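Local coordinates for protein putative hydrolase (PDB 3LHO) that probably acts as an iron-dependent dioxygenase of the 2-oxoadipate dioxygenase/decarboxylase family, here crystallised with nickel in its metal site, at residues A163-N171 and C232-Y240; M2-L13 and T124-S132. All coordinates share one frame; numbering follows the deposited sequence.

Contact 1 of 2, residues A163-N171 and C232-Y240; sequences ANHFTVSIN and CFYEFARRY. With NI (nickel (II) ion), chain B.
Two neighbouring parallel strands of the central mixed sheet, 165-169 and 235-239, joined by backbone bonds from Val168 N to Glu235 O and Ala237 N to Val168 O, supply two of the three protein ligands of the metal site, His165 and Glu235. His165 NE2 binds nickel at 2.1 Å and Glu235 OE1 at 2.2 Å, and three waters coordinate the ion. With chi1 at 60° the His165 ring folds back over its main chain beside Phe233, whose CE1 covers one face. Asn164 OD1 accepts from His165 ND1 at 2.8 Å, in the plane of the imidazole, fixing the ring's rotation and leaving NE2 to the metal. Short and hydroxylated, Thr167 donates from OG1 to Glu235 OE1 at 2.7 Å, on the anti side and 33° out of the carboxylate plane, a second-shell bond steadying the ligand. On the other face of the sheet, Val168 CG2 packs 3.6 Å from Tyr234 CZ. Beyond the strand, the Asn171 amide bonds twice to the Arg239 backbone: OD1 receives Arg239 N at 2.8 Å on a lone pair, and ND2 reaches Arg239 O at 2.7 Å. A leucine here would probably leave Arg239 N and O without these mates and the segment after the strand less firmly held. Strand 39-47, which brings the third ligand His41, flanks 165-169; strand 208-212 flanks 235-239, and Tyr17 of helix 6-20 packs on Phe166 and Tyr234.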
loop_
_atom_site.group_PDB
_atom_site.type_symbol
_atom_site.label_atom_id
_atom_site.label_comp_id
_atom_site.label_asym_id
_atom_site.label_seq_id
_atom_site.Cartn_x
_atom_site.Cartn_y
_atom_site.Cartn_z
ATOM N N ALA A 163 2.221 0.898 5.775
ATOM C CA ALA A 163 1.270 0.871 4.596
ATOM C C ALA A 163 1.895 1.609 3.442
ATOM O O ALA A 163 2.463 2.682 3.624
ATOM C CB ALA A 163 -0.105 1.503 4.953
ATOM N N ASN A 164 1.827 1.032 2.237
ATOM C CA ASN A 164 2.255 1.745 1.054
ATOM C C ASN A 164 1.213 2.770 0.635
ATOM O O ASN A 164 1.567 3.875 0.240
ATOM C CB ASN A 164 2.527 0.794 -0.110
ATOM C CG ASN A 164 2.914 1.537 -1.424
ATOM O OD1 ASN A 164 2.072 1.758 -2.280
ATOM N ND2 ASN A 164 4.185 1.932 -1.559
ATOM N N HIS A 165 -0.065 2.399 0.727
ATOM C CA HIS A 165 -1.162 3.390 0.564
ATOM C C HIS A 165 -2.477 2.902 1.131
ATOM O O HIS A 165 -2.685 1.693 1.298
ATOM C CB HIS A 165 -1.334 3.837 -0.909
ATOM C CG HIS A 165 -1.667 2.739 -1.869
ATOM N ND1 HIS A 165 -0.708 2.011 -2.541
ATOM C CD2 HIS A 165 -2.862 2.325 -2.360
ATOM C CE1 HIS A 165 -1.292 1.152 -3.352
ATOM N NE2 HIS A 165 -2.609 1.308 -3.254
ATOM N N PHE A 166 -3.326 3.870 1.485
ATOM C CA PHE A 166 -4.766 3.673 1.629
ATOM C C PHE A 166 -5.464 4.192 0.388
ATOM O O PHE A 166 -4.995 5.164 -0.218
ATOM C CB PHE A 166 -5.274 4.459 2.797
ATOM C CG PHE A 166 -5.010 3.803 4.086
ATOM C CD1 PHE A 166 -3.712 3.695 4.561
ATOM C CD2 PHE A 166 -6.068 3.305 4.853
ATOM C CE1 PHE A 166 -3.464 3.089 5.795
ATOM C CE2 PHE A 166 -5.811 2.736 6.111
ATOM C CZ PHE A 166 -4.518 2.578 6.533
ATOM N N THR A 167 -6.590 3.561 0.049
ATOM C CA THR A 167 -7.415 3.955 -1.071
ATOM C C THR A 167 -8.869 4.175 -0.670
ATOM O O THR A 167 -9.520 3.247 -0.170
ATOM C CB THR A 167 -7.371 2.900 -2.178
ATOM O OG1 THR A 167 -6.010 2.704 -2.588
ATOM C CG2 THR A 167 -8.238 3.384 -3.377
ATOM N N VAL A 168 -9.355 5.401 -0.880
ATOM C CA VAL A 168 -10.732 5.779 -0.634
ATOM C C VAL A 168 -11.692 5.130 -1.592
ATOM O O VAL A 168 -11.412 5.050 -2.791
ATOM C CB VAL A 168 -10.886 7.317 -0.678
ATOM C CG1 VAL A 168 -12.344 7.726 -0.500
ATOM C CG2 VAL A 168 -9.987 7.941 0.437
ATOM N N SER A 169 -12.816 4.634 -1.066
ATOM C CA SER A 169 -13.840 4.076 -1.887
ATOM C C SER A 169 -14.734 5.220 -2.343
ATOM O O SER A 169 -15.502 5.787 -1.529
ATOM C CB SER A 169 -14.699 3.072 -1.102
ATOM O OG SER A 169 -15.817 2.687 -1.883
ATOM N N ILE A 170 -14.647 5.520 -3.640
ATOM C CA ILE A 170 -15.491 6.544 -4.255
ATOM C C ILE A 170 -16.950 6.057 -4.220
ATOM O O ILE A 170 -17.849 6.838 -3.918
ATOM C CB ILE A 170 -15.042 6.881 -5.705
ATOM C CG1 ILE A 170 -13.653 7.557 -5.682
ATOM C CG2 ILE A 170 -16.064 7.799 -6.393
ATOM C CD1 ILE A 170 -13.011 7.682 -7.060
ATOM N N ASN A 171 -17.159 4.770 -4.501
ATOM C CA ASN A 171 -18.483 4.142 -4.397
ATOM C C ASN A 171 -19.200 4.586 -3.129
ATOM O O ASN A 171 -20.358 4.969 -3.165
ATOM C CB ASN A 171 -18.410 2.615 -4.410
ATOM C CG ASN A 171 -17.743 2.050 -5.684
ATOM O OD1 ASN A 171 -16.581 2.374 -6.010
ATOM N ND2 ASN A 171 -18.459 1.178 -6.376
ATOM N N CYS A 232 4.622 8.165 0.352
ATOM C CA CYS A 232 3.400 7.522 -0.183
ATOM C C CYS A 232 2.464 8.529 -0.814
ATOM O O CYS A 232 2.444 9.706 -0.421
ATOM C CB CYS A 232 2.599 6.900 0.958
ATOM S SG CYS A 232 3.526 5.807 2.072
ATOM N N PHE A 233 1.673 8.055 -1.772
ATOM C CA PHE A 233 0.472 8.727 -2.202
ATOM C C PHE A 233 -0.778 8.184 -1.459
ATOM O O PHE A 233 -0.713 7.154 -0.785
ATOM C CB PHE A 233 0.271 8.576 -3.720
ATOM C CG PHE A 233 0.292 7.162 -4.221
ATOM C CD1 PHE A 233 -0.795 6.315 -4.000
ATOM C CD2 PHE A 233 1.376 6.675 -4.932
ATOM C CE1 PHE A 233 -0.788 4.992 -4.455
ATOM C CE2 PHE A 233 1.395 5.377 -5.409
ATOM C CZ PHE A 233 0.295 4.525 -5.166
ATOM N N TYR A 234 -1.878 8.940 -1.592
ATOM C CA TYR A 234 -3.236 8.562 -1.196
ATOM C C TYR A 234 -3.996 8.346 -2.511
ATOM O O TYR A 234 -3.907 9.162 -3.421
ATOM C CB TYR A 234 -3.828 9.734 -0.439
ATOM C CG TYR A 234 -5.040 9.542 0.455
ATOM C CD1 TYR A 234 -5.263 8.361 1.189
ATOM C CD2 TYR A 234 -5.938 10.602 0.637
ATOM C CE1 TYR A 234 -6.384 8.241 2.037
ATOM C CE2 TYR A 234 -7.026 10.488 1.494
ATOM C CZ TYR A 234 -7.229 9.317 2.209
ATOM O OH TYR A 234 -8.317 9.228 3.047
ATOM N N GLU A 235 -4.741 7.256 -2.579
ATOM C CA GLU A 235 -5.390 6.777 -3.787
ATOM C C GLU A 235 -6.927 6.800 -3.644
ATOM O O GLU A 235 -7.444 6.866 -2.530
ATOM C CB GLU A 235 -4.911 5.367 -4.047
ATOM C CG GLU A 235 -5.217 4.779 -5.433
ATOM C CD GLU A 235 -4.491 3.438 -5.645
ATOM O OE1 GLU A 235 -4.965 2.418 -5.086
ATOM O OE2 GLU A 235 -3.447 3.396 -6.356
ATOM N N PHE A 236 -7.619 6.770 -4.790
ATOM C CA PHE A 236 -9.092 6.857 -4.890
ATOM C C PHE A 236 -9.518 5.843 -5.915
ATOM O O PHE A 236 -8.919 5.745 -6.964
ATOM C CB PHE A 236 -9.510 8.293 -5.268
ATOM C CG PHE A 236 -8.835 9.330 -4.407
ATOM C CD1 PHE A 236 -9.401 9.726 -3.216
ATOM C CD2 PHE A 236 -7.586 9.836 -4.742
ATOM C CE1 PHE A 236 -8.731 10.618 -2.381
ATOM C CE2 PHE A 236 -6.924 10.742 -3.903
ATOM C CZ PHE A 236 -7.492 11.112 -2.730
ATOM N N ALA A 237 -10.534 5.042 -5.612
ATOM C CA ALA A 237 -10.977 4.013 -6.552
ATOM C C ALA A 237 -12.501 3.972 -6.642
ATOM O O ALA A 237 -13.198 3.989 -5.621
ATOM C CB ALA A 237 -10.440 2.610 -6.118
ATOM N N ARG A 238 -13.004 3.917 -7.875
ATOM C CA ARG A 238 -14.376 3.587 -8.134
ATOM C C ARG A 238 -14.440 2.216 -8.798
ATOM O O ARG A 238 -13.834 2.017 -9.830
ATOM C CB ARG A 238 -15.030 4.624 -9.042
ATOM C CG ARG A 238 -16.509 4.332 -9.314
ATOM C CD ARG A 238 -17.249 5.495 -9.949
ATOM N NE ARG A 238 -18.583 5.077 -10.411
ATOM C CZ ARG A 238 -19.392 5.802 -11.184
ATOM N NH1 ARG A 238 -19.045 7.003 -11.618
ATOM N NH2 ARG A 238 -20.572 5.319 -11.520
ATOM N N ARG A 239 -15.214 1.299 -8.216
ATOM C CA ARG A 239 -15.473 0.012 -8.842
ATOM C C ARG A 239 -16.861 -0.093 -9.445
ATOM O O ARG A 239 -17.816 0.515 -8.947
ATOM C CB ARG A 239 -15.297 -1.109 -7.827
ATOM C CG ARG A 239 -13.895 -1.225 -7.289
ATOM C CD ARG A 239 -13.853 -2.260 -6.147
ATOM N NE ARG A 239 -12.488 -2.307 -5.671
ATOM C CZ ARG A 239 -11.477 -2.863 -6.335
ATOM N NH1 ARG A 239 -11.660 -3.513 -7.492
ATOM N NH2 ARG A 239 -10.273 -2.756 -5.838
ATOM N N TYR A 240 -16.955 -0.893 -10.510
ATOM C CA TYR A 240 -18.196 -1.122 -11.217
ATOM C C TYR A 240 -18.656 -2.566 -11.155
ATOM O O TYR A 240 -17.842 -3.484 -10.922
ATOM C CB TYR A 240 -18.050 -0.680 -12.663
ATOM C CG TYR A 240 -17.844 0.806 -12.833
ATOM C CD1 TYR A 240 -16.600 1.392 -12.613
ATOM C CD2 TYR A 240 -18.879 1.628 -13.260
ATOM C CE1 TYR A 240 -16.416 2.750 -12.784
ATOM C CE2 TYR A 240 -18.696 2.968 -13.437
ATOM C CZ TYR A 240 -17.473 3.537 -13.208
ATOM O OH TYR A 240 -17.298 4.892 -13.399
HETATM NI NI NI B . -3.946 0.547 -4.721
HETATM O O HOH W 1 2.172 5.167 -2.048
HETATM O O HOH W 2 -2.441 0.964 -6.565
HETATM O O HOH W 3 -4.730 -0.261 -6.418
HETATM O O HOH W 4 -3.013 -1.523 -5.051
#

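Contact 2 of 2, residues M2-L13 and T124-S132. With SO4 (sulfate ion), chain E.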
loop_
_atom_site.group_PDB
_atom_site.type_symbol
_atom_site.label_atom_id
_atom_site.label_comp_id
_atom_site.label_asym_id
_atom_site.label_seq_id
_atom_site.Cartn_x
_atom_site.Cartn_y
_atom_site.Cartn_z
HETATM N N MSE A 2 -0.803 -10.561 18.022
HETATM C CA MSE A 2 -1.432 -9.726 16.992
HETATM C C MSE A 2 -2.706 -9.037 17.468
HETATM O O MSE A 2 -3.347 -9.480 18.448
HETATM C CB MSE A 2 -1.777 -10.595 15.793
HETATM C CG MSE A 2 -0.669 -11.575 15.451
HETATM SE SE MSE A 2 -0.923 -12.300 13.683
HETATM C CE MSE A 2 -2.182 -13.666 14.033
ATOM N N HIS A 3 -3.091 -7.970 16.761
ATOM C CA HIS A 3 -4.372 -7.298 17.026
ATOM C C HIS A 3 -5.508 -8.338 16.977
ATOM O O HIS A 3 -5.487 -9.259 16.136
ATOM C CB HIS A 3 -4.648 -6.158 16.000
ATOM C CG HIS A 3 -3.833 -4.918 16.235
ATOM N ND1 HIS A 3 -4.236 -3.908 17.087
ATOM C CD2 HIS A 3 -2.636 -4.529 15.728
ATOM C CE1 HIS A 3 -3.321 -2.950 17.093
ATOM N NE2 HIS A 3 -2.334 -3.310 16.289
ATOM N N THR A 4 -6.475 -8.180 17.876
ATOM C CA THR A 4 -7.708 -8.980 17.876
ATOM C C THR A 4 -8.910 -8.212 17.260
ATOM O O THR A 4 -9.936 -8.804 16.920
ATOM C CB THR A 4 -8.049 -9.426 19.295
ATOM O OG1 THR A 4 -8.180 -8.269 20.130
ATOM C CG2 THR A 4 -6.924 -10.338 19.870
ATOM N N ASP A 5 -8.768 -6.905 17.098
ATOM C CA ASP A 5 -9.835 -6.070 16.554
ATOM C C ASP A 5 -9.388 -5.347 15.271
ATOM O O ASP A 5 -8.366 -4.651 15.249
ATOM C CB ASP A 5 -10.265 -5.060 17.602
ATOM C CG ASP A 5 -11.419 -4.210 17.137
ATOM O OD1 ASP A 5 -11.152 -3.276 16.388
ATOM O OD2 ASP A 5 -12.579 -4.473 17.517
ATOM N N VAL A 6 -10.179 -5.556 14.215
ATOM C CA VAL A 6 -9.925 -5.059 12.867
ATOM C C VAL A 6 -9.893 -3.541 12.856
ATOM O O VAL A 6 -8.998 -2.966 12.257
ATOM C CB VAL A 6 -10.932 -5.633 11.863
ATOM C CG1 VAL A 6 -12.371 -5.236 12.204
ATOM C CG2 VAL A 6 -10.553 -5.246 10.432
ATOM N N ASN A 7 -10.783 -2.895 13.621
ATOM C CA ASN A 7 -10.767 -1.441 13.657
ATOM C C ASN A 7 -9.501 -0.913 14.277
ATOM O O ASN A 7 -8.931 0.019 13.760
ATOM C CB ASN A 7 -12.018 -0.870 14.330
ATOM C CG ASN A 7 -13.246 -1.129 13.523
ATOM O OD1 ASN A 7 -13.277 -0.882 12.316
ATOM N ND2 ASN A 7 -14.262 -1.685 14.163
ATOM N N ALA A 8 -9.051 -1.527 15.373
ATOM C CA ALA A 8 -7.816 -1.134 16.020
ATOM C C ALA A 8 -6.596 -1.283 15.103
ATOM O O ALA A 8 -5.704 -0.445 15.130
ATOM C CB ALA A 8 -7.612 -1.941 17.312
ATOM N N LEU A 9 -6.555 -2.347 14.287
ATOM C CA LEU A 9 -5.432 -2.571 13.371
ATOM C C LEU A 9 -5.323 -1.476 12.320
ATOM O O LEU A 9 -4.264 -0.879 12.143
ATOM C CB LEU A 9 -5.525 -3.956 12.696
ATOM C CG LEU A 9 -4.485 -4.337 11.643
ATOM C CD1 LEU A 9 -3.049 -4.137 12.173
ATOM C CD2 LEU A 9 -4.690 -5.760 11.199
ATOM N N PHE A 10 -6.428 -1.195 11.637
ATOM C CA PHE A 10 -6.441 -0.107 10.683
ATOM C C PHE A 10 -6.234 1.285 11.298
ATOM O O PHE A 10 -5.536 2.090 10.697
ATOM C CB PHE A 10 -7.688 -0.179 9.817
ATOM C CG PHE A 10 -7.671 -1.343 8.868
ATOM C CD1 PHE A 10 -6.751 -1.396 7.850
ATOM C CD2 PHE A 10 -8.552 -2.419 9.024
ATOM C CE1 PHE A 10 -6.730 -2.468 6.976
ATOM C CE2 PHE A 10 -8.546 -3.474 8.137
ATOM C CZ PHE A 10 -7.629 -3.512 7.123
ATOM N N ALA A 11 -6.763 1.528 12.500
ATOM C CA ALA A 11 -6.462 2.773 13.207
ATOM C C ALA A 11 -4.946 2.941 13.357
ATOM O O ALA A 11 -4.422 4.000 13.092
ATOM C CB ALA A 11 -7.160 2.860 14.608
ATOM N N ALA A 12 -4.261 1.893 13.805
ATOM C CA ALA A 12 -2.837 1.958 14.079
ATOM C C ALA A 12 -2.035 2.075 12.781
ATOM O O ALA A 12 -1.049 2.850 12.693
ATOM C CB ALA A 12 -2.401 0.728 14.916
ATOM N N LEU A 13 -2.476 1.368 11.745
ATOM C CA LEU A 13 -1.827 1.464 10.463
ATOM C C LEU A 13 -1.953 2.867 9.859
ATOM O O LEU A 13 -1.005 3.396 9.271
ATOM C CB LEU A 13 -2.401 0.418 9.480
ATOM C CG LEU A 13 -1.650 0.124 8.191
ATOM C CD1 LEU A 13 -0.337 -0.700 8.404
ATOM C CD2 LEU A 13 -2.569 -0.613 7.194
ATOM N N THR A 124 7.836 -10.503 13.905
ATOM C CA THR A 124 6.901 -10.734 12.815
ATOM C C THR A 124 5.541 -11.201 13.315
ATOM O O THR A 124 4.569 -11.182 12.547
ATOM C CB THR A 124 7.416 -11.740 11.781
ATOM O OG1 THR A 124 7.564 -13.012 12.400
ATOM C CG2 THR A 124 8.757 -11.301 11.171
ATOM N N THR A 125 5.469 -11.598 14.591
ATOM C CA THR A 125 4.196 -11.980 15.190
ATOM C C THR A 125 3.659 -10.956 16.217
ATOM O O THR A 125 2.610 -11.181 16.835
ATOM C CB THR A 125 4.263 -13.386 15.829
ATOM O OG1 THR A 125 2.936 -13.752 16.231
ATOM C CG2 THR A 125 5.309 -13.474 17.064
ATOM N N ALA A 126 4.337 -9.817 16.364
ATOM C CA ALA A 126 3.890 -8.771 17.291
ATOM C C ALA A 126 2.819 -7.967 16.580
ATOM O O ALA A 126 2.786 -7.919 15.339
ATOM C CB ALA A 126 5.059 -7.837 17.700
ATOM N N ASP A 127 1.982 -7.298 17.367
ATOM C CA ASP A 127 0.841 -6.588 16.795
ATOM C C ASP A 127 1.203 -5.450 15.885
ATOM O O ASP A 127 0.369 -5.048 15.084
ATOM C CB ASP A 127 -0.154 -6.082 17.867
ATOM C CG ASP A 127 0.456 -5.079 18.870
ATOM O OD1 ASP A 127 1.684 -4.841 18.922
ATOM O OD2 ASP A 127 -0.337 -4.521 19.635
ATOM N N ASN A 128 2.396 -4.878 16.050
ATOM C CA ASN A 128 2.775 -3.713 15.290
ATOM C C ASN A 128 3.552 -4.058 14.059
ATOM O O ASN A 128 4.055 -3.136 13.396
ATOM C CB ASN A 128 3.576 -2.708 16.143
ATOM C CG ASN A 128 4.952 -3.221 16.515
ATOM O OD1 ASN A 128 5.143 -4.413 16.705
ATOM N ND2 ASN A 128 5.922 -2.331 16.563
ATOM N N PHE A 129 3.669 -5.351 13.719
ATOM C CA PHE A 129 4.597 -5.696 12.644
ATOM C C PHE A 129 4.310 -4.992 11.308
ATOM O O PHE A 129 5.241 -4.526 10.639
ATOM C CB PHE A 129 4.716 -7.207 12.412
ATOM C CG PHE A 129 5.669 -7.553 11.241
ATOM C CD1 PHE A 129 7.025 -7.239 11.338
ATOM C CD2 PHE A 129 5.198 -8.080 10.057
ATOM C CE1 PHE A 129 7.881 -7.480 10.348
ATOM C CE2 PHE A 129 6.058 -8.345 9.038
ATOM C CZ PHE A 129 7.401 -8.033 9.148
ATOM N N ILE A 130 3.054 -4.904 10.887
ATOM C CA ILE A 130 2.794 -4.338 9.557
ATOM C C ILE A 130 2.985 -2.794 9.517
ATOM O O ILE A 130 2.971 -2.201 8.466
ATOM C CB ILE A 130 1.413 -4.762 8.996
ATOM C CG1 ILE A 130 0.290 -4.122 9.781
ATOM C CG2 ILE A 130 1.258 -6.357 8.890
ATOM C CD1 ILE A 130 -1.091 -4.297 9.091
ATOM N N TYR A 131 3.146 -2.162 10.682
ATOM C CA TYR A 131 3.529 -0.743 10.751
ATOM C C TYR A 131 4.776 -0.508 11.617
ATOM O O TYR A 131 4.921 0.555 12.235
ATOM C CB TYR A 131 2.354 0.143 11.201
ATOM C CG TYR A 131 1.687 -0.281 12.512
ATOM C CD1 TYR A 131 0.673 -1.256 12.512
ATOM C CD2 TYR A 131 2.102 0.264 13.749
ATOM C CE1 TYR A 131 0.089 -1.675 13.670
ATOM C CE2 TYR A 131 1.501 -0.163 14.958
ATOM C CZ TYR A 131 0.472 -1.130 14.881
ATOM O OH TYR A 131 -0.145 -1.578 16.003
ATOM N N SER A 132 5.673 -1.500 11.638
ATOM C CA SER A 132 6.866 -1.498 12.535
ATOM C C SER A 132 8.036 -0.709 11.886
ATOM O O SER A 132 9.028 -0.399 12.525
ATOM C CB SER A 132 7.335 -2.964 12.827
ATOM O OG SER A 132 7.616 -3.695 11.595
HETATM S S SO4 E . -6.548 -4.976 19.537
HETATM O O1 SO4 E . -7.670 -4.282 20.169
HETATM O O2 SO4 E . -6.977 -5.511 18.257
HETATM O O3 SO4 E . -5.454 -4.022 19.323
HETATM O O4 SO4 E . -6.107 -6.101 20.358
HETATM O O HOH W 5 -1.665 -7.555 14.242
#
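His3 and Tyr131 approach from opposite directions, edge to edge: Tyr131 OH lies in the imidazole plane and His3 NE2 in the phenol plane, and the two atoms share a nearly straight hydrogen bond of 2.8 Å whose donor could be either. A flat imidazole suits this place, offering the tyrosine a nitrogen at its edge while fitting between Leu9, whose CA lies over the centre of one face, and Asp127, whose OD2 stands off the opposite face with its carboxylate turned 26° from the ring. Asp127 OD2 is 4.1 Å from His3 NE2, too far for a salt bridge, but the carboxylate would probably favour a positive charge on the ring. On its other side, His3 ND1 bonds to O3 of a sulfate at 2.5 Å, a bent and unusually short approach.

The tyrosine joins polar and apolar halves of the contact. A chi1 of 54° tucks the Tyr131 ring back over its own backbone and against the helix; Ala12 CB touches Tyr131 CZ at 3.4 Å, an approach that the small alanine permits. Ala12 O lies over one ring face and Asn128 CA over the other, so the phenol is sandwiched between helix and loop. Deeper in, Ile130 crosses Leu9 and Leu13 at about right angles, its CD1 meeting Leu9 CD1 and Leu13 CD1, each at 3.7 Å. Branched aliphatic chains fit here, where Phe61 of helix 54-62 also touches Leu9 and Ile130.

Asp5 is the N-cap of helix 6-20, its OD1 accepting from Ala8 N at 2.9 Å, and Asp5 N bonds to sulfate O2. The whole is a capped amino-terminal helix packed on the loop between helices 106-116 and 140-149, with an anion, probably from the crystallisation liquor, held at the helix start.

Helix 6-20 connects the two contacts. Leu13, which in contact 2 faces Ile130 and Tyr131, turns its other atoms to contact 1: its CD2 packs 3.8 Å from Phe166 CZ, and its CG lies 3.8 Å from Ala163 CB. The contact centres are 20 Å apart, and in sequence contact 2 closes before contact 1 opens. Contact 1 is buried and holds two nickel ligands, whereas contact 2 is partly buried and stands apart from the metal, the Leu13 side chain being about 12 Å from the ion. Contact 2 thus belongs to the helical layer over the sheet face opposite the metal.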